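Local coordinates for protein prephenate dehydrogenase (Corynebacterium glutamicum ATCC 13032, PDB 3KTD) that probably catalyses the NAD(P)+-dependent oxidation of prephenate in tyrosine biosynthesis, at residues A145-Q153 against W164-A175. Residues are numbered along the deposited sequence; the frame is centred on the assembly and turned at random.
Sequences AVWVVTFDQ and WISIWKDVVQMA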
loop_
_atom_site.group_PDB
_atom_site.type_symbol
_atom_site.label_atom_id
_atom_site.label_comp_id
_atom_site.label_asym_id
_atom_site.label_seq_id
_atom_site.Cartn_x
_atom_site.Cartn_y
_atom_site.Cartn_z
ATOM N N ALA A 145 -3.606 -4.442 -18.612
ATOM C CA ALA A 145 -2.681 -5.057 -17.660
ATOM C C ALA A 145 -1.436 -5.446 -18.425
ATOM O O ALA A 145 -1.511 -5.725 -19.625
ATOM C CB ALA A 145 -3.298 -6.280 -17.024
ATOM N N VAL A 146 -0.293 -5.468 -17.747
ATOM C CA VAL A 146 0.943 -5.886 -18.389
ATOM C C VAL A 146 0.988 -7.406 -18.447
ATOM O O VAL A 146 0.619 -8.079 -17.496
ATOM C CB VAL A 146 2.199 -5.414 -17.633
ATOM C CG1 VAL A 146 3.468 -5.969 -18.325
ATOM C CG2 VAL A 146 2.242 -3.897 -17.517
ATOM N N TRP A 147 1.432 -7.936 -19.579
ATOM C CA TRP A 147 1.621 -9.373 -19.756
ATOM C C TRP A 147 3.034 -9.536 -20.295
ATOM O O TRP A 147 3.299 -9.222 -21.452
ATOM C CB TRP A 147 0.581 -9.931 -20.739
ATOM C CG TRP A 147 0.491 -11.439 -20.826
ATOM C CD1 TRP A 147 1.510 -12.304 -21.059
ATOM C CD2 TRP A 147 -0.704 -12.241 -20.749
ATOM N NE1 TRP A 147 1.038 -13.595 -21.093
ATOM C CE2 TRP A 147 -0.317 -13.583 -20.915
ATOM C CE3 TRP A 147 -2.056 -11.955 -20.541
ATOM C CZ2 TRP A 147 -1.228 -14.642 -20.874
ATOM C CZ3 TRP A 147 -2.968 -13.014 -20.508
ATOM C CH2 TRP A 147 -2.546 -14.334 -20.668
ATOM N N VAL A 148 3.954 -9.993 -19.454
ATOM C CA VAL A 148 5.314 -10.225 -19.905
ATOM C C VAL A 148 5.371 -11.480 -20.790
ATOM O O VAL A 148 4.752 -12.496 -20.477
ATOM C CB VAL A 148 6.297 -10.389 -18.732
ATOM C CG1 VAL A 148 7.705 -10.743 -19.249
ATOM C CG2 VAL A 148 6.319 -9.123 -17.877
ATOM N N VAL A 149 6.085 -11.378 -21.906
ATOM C CA VAL A 149 6.364 -12.525 -22.766
ATOM C C VAL A 149 7.874 -12.608 -22.951
ATOM O O VAL A 149 8.503 -11.637 -23.356
ATOM C CB VAL A 149 5.681 -12.408 -24.132
ATOM C CG1 VAL A 149 6.168 -13.510 -25.059
ATOM C CG2 VAL A 149 4.182 -12.466 -23.962
ATOM N N THR A 150 8.450 -13.768 -22.658
ATOM C CA THR A 150 9.892 -13.945 -22.740
ATOM C C THR A 150 10.389 -14.241 -24.153
ATOM O O THR A 150 9.605 -14.504 -25.065
ATOM C CB THR A 150 10.354 -15.058 -21.810
ATOM O OG1 THR A 150 9.701 -16.280 -22.182
ATOM C CG2 THR A 150 10.025 -14.700 -20.362
ATOM N N PHE A 151 11.708 -14.170 -24.306
ATOM C CA PHE A 151 12.379 -14.396 -25.584
ATOM C C PHE A 151 13.852 -14.803 -25.403
ATOM O O PHE A 151 14.695 -14.468 -26.226
ATOM C CB PHE A 151 12.282 -13.131 -26.464
ATOM C CG PHE A 151 12.955 -11.908 -25.872
ATOM C CD1 PHE A 151 12.279 -11.082 -24.983
ATOM C CD2 PHE A 151 14.254 -11.571 -26.225
ATOM C CE1 PHE A 151 12.897 -9.955 -24.447
ATOM C CE2 PHE A 151 14.878 -10.447 -25.690
ATOM C CZ PHE A 151 14.201 -9.640 -24.801
ATOM N N ASP A 152 14.160 -15.550 -24.350
ATOM C CA ASP A 152 15.557 -15.905 -24.064
ATOM C C ASP A 152 16.189 -16.743 -25.177
ATOM O O ASP A 152 17.376 -16.585 -25.475
ATOM C CB ASP A 152 15.686 -16.664 -22.737
ATOM C CG ASP A 152 15.128 -15.889 -21.561
ATOM O OD1 ASP A 152 13.884 -15.820 -21.431
ATOM O OD2 ASP A 152 15.936 -15.375 -20.756
ATOM N N GLN A 153 15.390 -17.623 -25.787
ATOM C CA GLN A 153 15.867 -18.519 -26.840
ATOM C C GLN A 153 16.561 -17.785 -27.994
ATOM O O GLN A 153 17.428 -18.355 -28.654
ATOM C CB GLN A 153 14.731 -19.388 -27.394
ATOM C CG GLN A 153 14.250 -20.530 -26.479
ATOM C CD GLN A 153 13.187 -20.098 -25.482
ATOM O OE1 GLN A 153 13.170 -18.954 -25.033
ATOM N NE2 GLN A 153 12.299 -21.021 -25.127
ATOM N N TRP A 164 9.755 -21.994 -33.480
ATOM C CA TRP A 164 9.740 -21.297 -32.192
ATOM C C TRP A 164 9.243 -19.872 -32.361
ATOM O O TRP A 164 8.461 -19.391 -31.553
ATOM C CB TRP A 164 11.109 -21.278 -31.497
ATOM C CG TRP A 164 11.003 -20.693 -30.110
ATOM C CD1 TRP A 164 10.718 -21.366 -28.962
ATOM C CD2 TRP A 164 11.132 -19.313 -29.740
ATOM N NE1 TRP A 164 10.674 -20.497 -27.894
ATOM C CE2 TRP A 164 10.922 -19.230 -28.346
ATOM C CE3 TRP A 164 11.397 -18.140 -30.453
ATOM C CZ2 TRP A 164 10.972 -18.024 -27.650
ATOM C CZ3 TRP A 164 11.449 -16.938 -29.760
ATOM C CH2 TRP A 164 11.233 -16.889 -28.370
ATOM N N ILE A 165 9.697 -19.191 -33.405
ATOM C CA ILE A 165 9.233 -17.832 -33.673
ATOM C C ILE A 165 7.706 -17.845 -33.824
ATOM O O ILE A 165 7.025 -16.938 -33.357
ATOM C CB ILE A 165 9.930 -17.209 -34.919
ATOM C CG1 ILE A 165 11.435 -17.026 -34.657
ATOM C CG2 ILE A 165 9.309 -15.858 -35.268
ATOM C CD1 ILE A 165 12.242 -16.476 -35.837
ATOM N N SER A 166 7.178 -18.898 -34.447
ATOM C CA SER A 166 5.737 -19.045 -34.652
ATOM C C SER A 166 4.951 -19.216 -33.344
ATOM O O SER A 166 3.835 -18.713 -33.220
ATOM C CB SER A 166 5.472 -20.233 -35.583
ATOM O OG SER A 166 4.107 -20.579 -35.598
ATOM N N ILE A 167 5.518 -19.954 -32.392
ATOM C CA ILE A 167 4.892 -20.133 -31.077
ATOM C C ILE A 167 4.915 -18.803 -30.325
ATOM O O ILE A 167 3.918 -18.380 -29.736
ATOM C CB ILE A 167 5.620 -21.186 -30.234
ATOM C CG1 ILE A 167 5.438 -22.579 -30.838
ATOM C CG2 ILE A 167 5.091 -21.185 -28.806
ATOM C CD1 ILE A 167 6.371 -23.622 -30.243
ATOM N N TRP A 168 6.062 -18.139 -30.371
ATOM C CA TRP A 168 6.221 -16.850 -29.713
ATOM C C TRP A 168 5.174 -15.852 -30.197
ATOM O O TRP A 168 4.560 -15.164 -29.384
ATOM C CB TRP A 168 7.624 -16.305 -29.960
ATOM C CG TRP A 168 7.876 -14.998 -29.321
ATOM C CD1 TRP A 168 8.366 -14.780 -28.074
ATOM C CD2 TRP A 168 7.674 -13.713 -29.907
ATOM N NE1 TRP A 168 8.477 -13.433 -27.841
ATOM C CE2 TRP A 168 8.057 -12.756 -28.953
ATOM C CE3 TRP A 168 7.202 -13.277 -31.151
ATOM C CZ2 TRP A 168 7.982 -11.392 -29.195
ATOM C CZ3 TRP A 168 7.129 -11.911 -31.396
ATOM C CH2 TRP A 168 7.517 -10.988 -30.419
ATOM N N LYS A 169 4.968 -15.784 -31.512
ATOM C CA LYS A 169 3.972 -14.881 -32.082
ATOM C C LYS A 169 2.582 -15.153 -31.517
ATOM O O LYS A 169 1.947 -14.238 -30.985
ATOM C CB LYS A 169 3.965 -14.951 -33.609
ATOM C CG LYS A 169 5.162 -14.229 -34.226
ATOM C CD LYS A 169 5.078 -14.056 -35.755
ATOM C CE LYS A 169 5.560 -15.269 -36.540
ATOM N NZ LYS A 169 5.828 -14.872 -37.944
ATOM N N ASP A 170 2.121 -16.397 -31.591
ATOM C CA ASP A 170 0.801 -16.737 -31.053
ATOM C C ASP A 170 0.633 -16.338 -29.565
ATOM O O ASP A 170 -0.431 -15.884 -29.164
ATOM C CB ASP A 170 0.494 -18.226 -31.250
ATOM C CG ASP A 170 0.047 -18.564 -32.678
ATOM O OD1 ASP A 170 -0.395 -17.670 -33.437
ATOM O OD2 ASP A 170 0.118 -19.752 -33.041
ATOM N N VAL A 171 1.679 -16.484 -28.760
ATOM C CA VAL A 171 1.593 -16.120 -27.351
ATOM C C VAL A 171 1.366 -14.620 -27.218
ATOM O O VAL A 171 0.571 -14.169 -26.393
ATOM C CB VAL A 171 2.866 -16.526 -26.566
ATOM C CG1 VAL A 171 2.919 -15.825 -25.215
ATOM C CG2 VAL A 171 2.934 -18.043 -26.400
ATOM N N VAL A 172 2.056 -13.848 -28.049
ATOM C CA VAL A 172 1.922 -12.404 -28.026
ATOM C C VAL A 172 0.550 -11.994 -28.572
ATOM O O VAL A 172 -0.123 -11.115 -28.014
ATOM C CB VAL A 172 3.041 -11.747 -28.828
ATOM C CG1 VAL A 172 2.860 -10.249 -28.865
ATOM C CG2 VAL A 172 4.373 -12.096 -28.216
ATOM N N GLN A 173 0.129 -12.641 -29.654
ATOM C CA GLN A 173 -1.184 -12.382 -30.225
ATOM C C GLN A 173 -2.282 -12.704 -29.235
ATOM O O GLN A 173 -3.286 -12.002 -29.184
ATOM C CB GLN A 173 -1.388 -13.189 -31.518
ATOM C CG GLN A 173 -0.619 -12.631 -32.689
ATOM C CD GLN A 173 -0.978 -11.195 -32.947
ATOM O OE1 GLN A 173 -0.158 -10.294 -32.768
ATOM N NE2 GLN A 173 -2.231 -10.962 -33.304
HETATM N N MSE A 174 -2.081 -13.768 -28.459
HETATM C CA MSE A 174 -3.019 -14.182 -27.419
HETATM C C MSE A 174 -3.123 -13.096 -26.333
HETATM O O MSE A 174 -4.222 -12.615 -26.027
HETATM C CB MSE A 174 -2.578 -15.517 -26.803
HETATM C CG MSE A 174 -3.606 -16.162 -25.890
HETATM SE SE MSE A 174 -2.924 -17.646 -24.829
HETATM C CE MSE A 174 -1.645 -16.697 -23.717
ATOM N N ALA A 175 -1.984 -12.712 -25.762
ATOM C CA ALA A 175 -1.948 -11.670 -24.731
ATOM C C ALA A 175 -2.576 -10.370 -25.232
ATOM O O ALA A 175 -3.272 -9.676 -24.478
ATOM C CB ALA A 175 -0.520 -11.418 -24.277
#
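Trp147 lays one face of its indole on the methyl of Ala175, a CH-pi contact in which Ala175 CB sits 3.7 Å from the centroid of the five-membered ring. The far end of the same indole meets Met174, present as selenomethionine, obliquely: the chain of Met174 bends at its last torsion (chi3 65°), bringing CE to 3.5 Å from Trp147 CZ2. A second CH-pi contact lies at the other end of the helix, where Gln153 CB stands over the six-membered ring of Trp164, 4.1 Å from its centroid, while Trp168 CB covers the opposite face.

Between these ends the packing is largely apolar, aliphatic around Val149 and aromatic at Trp168. Val149 spreads its two methyls over the helix, CG2 against Val171 CG1 at 3.8 Å and CG1 against Val172 CG2 at 3.9 Å, and CG1 also touches the indole of Trp168. That indole rests with its centre on Val172 CG2, one helical turn on, and turns its edge to the carbonyl of Thr150, whose O lies in the ring plane 3.2 Å from Trp168 NE1.

Polar groups at the Gln153 end find their partners elsewhere. Gln153 NE2 and Trp164 NE1, both donors, approach to 3.3 Å without bonding to each other; they bond instead to the carbonyls of Gln117 and Tyr120.

Strand 146-149 and helical segment 164-175 run almost exactly antiparallel (176°), their axes 9.5 Å apart at closest approach, and Val182 of strand 181-184 touches both Val149 and Ala175. This is the first half of a beta-alpha-beta crossover, its helix packed on the sheet of the Rossmann-type domain that, as in the family, probably binds the nicotinamide cofactor.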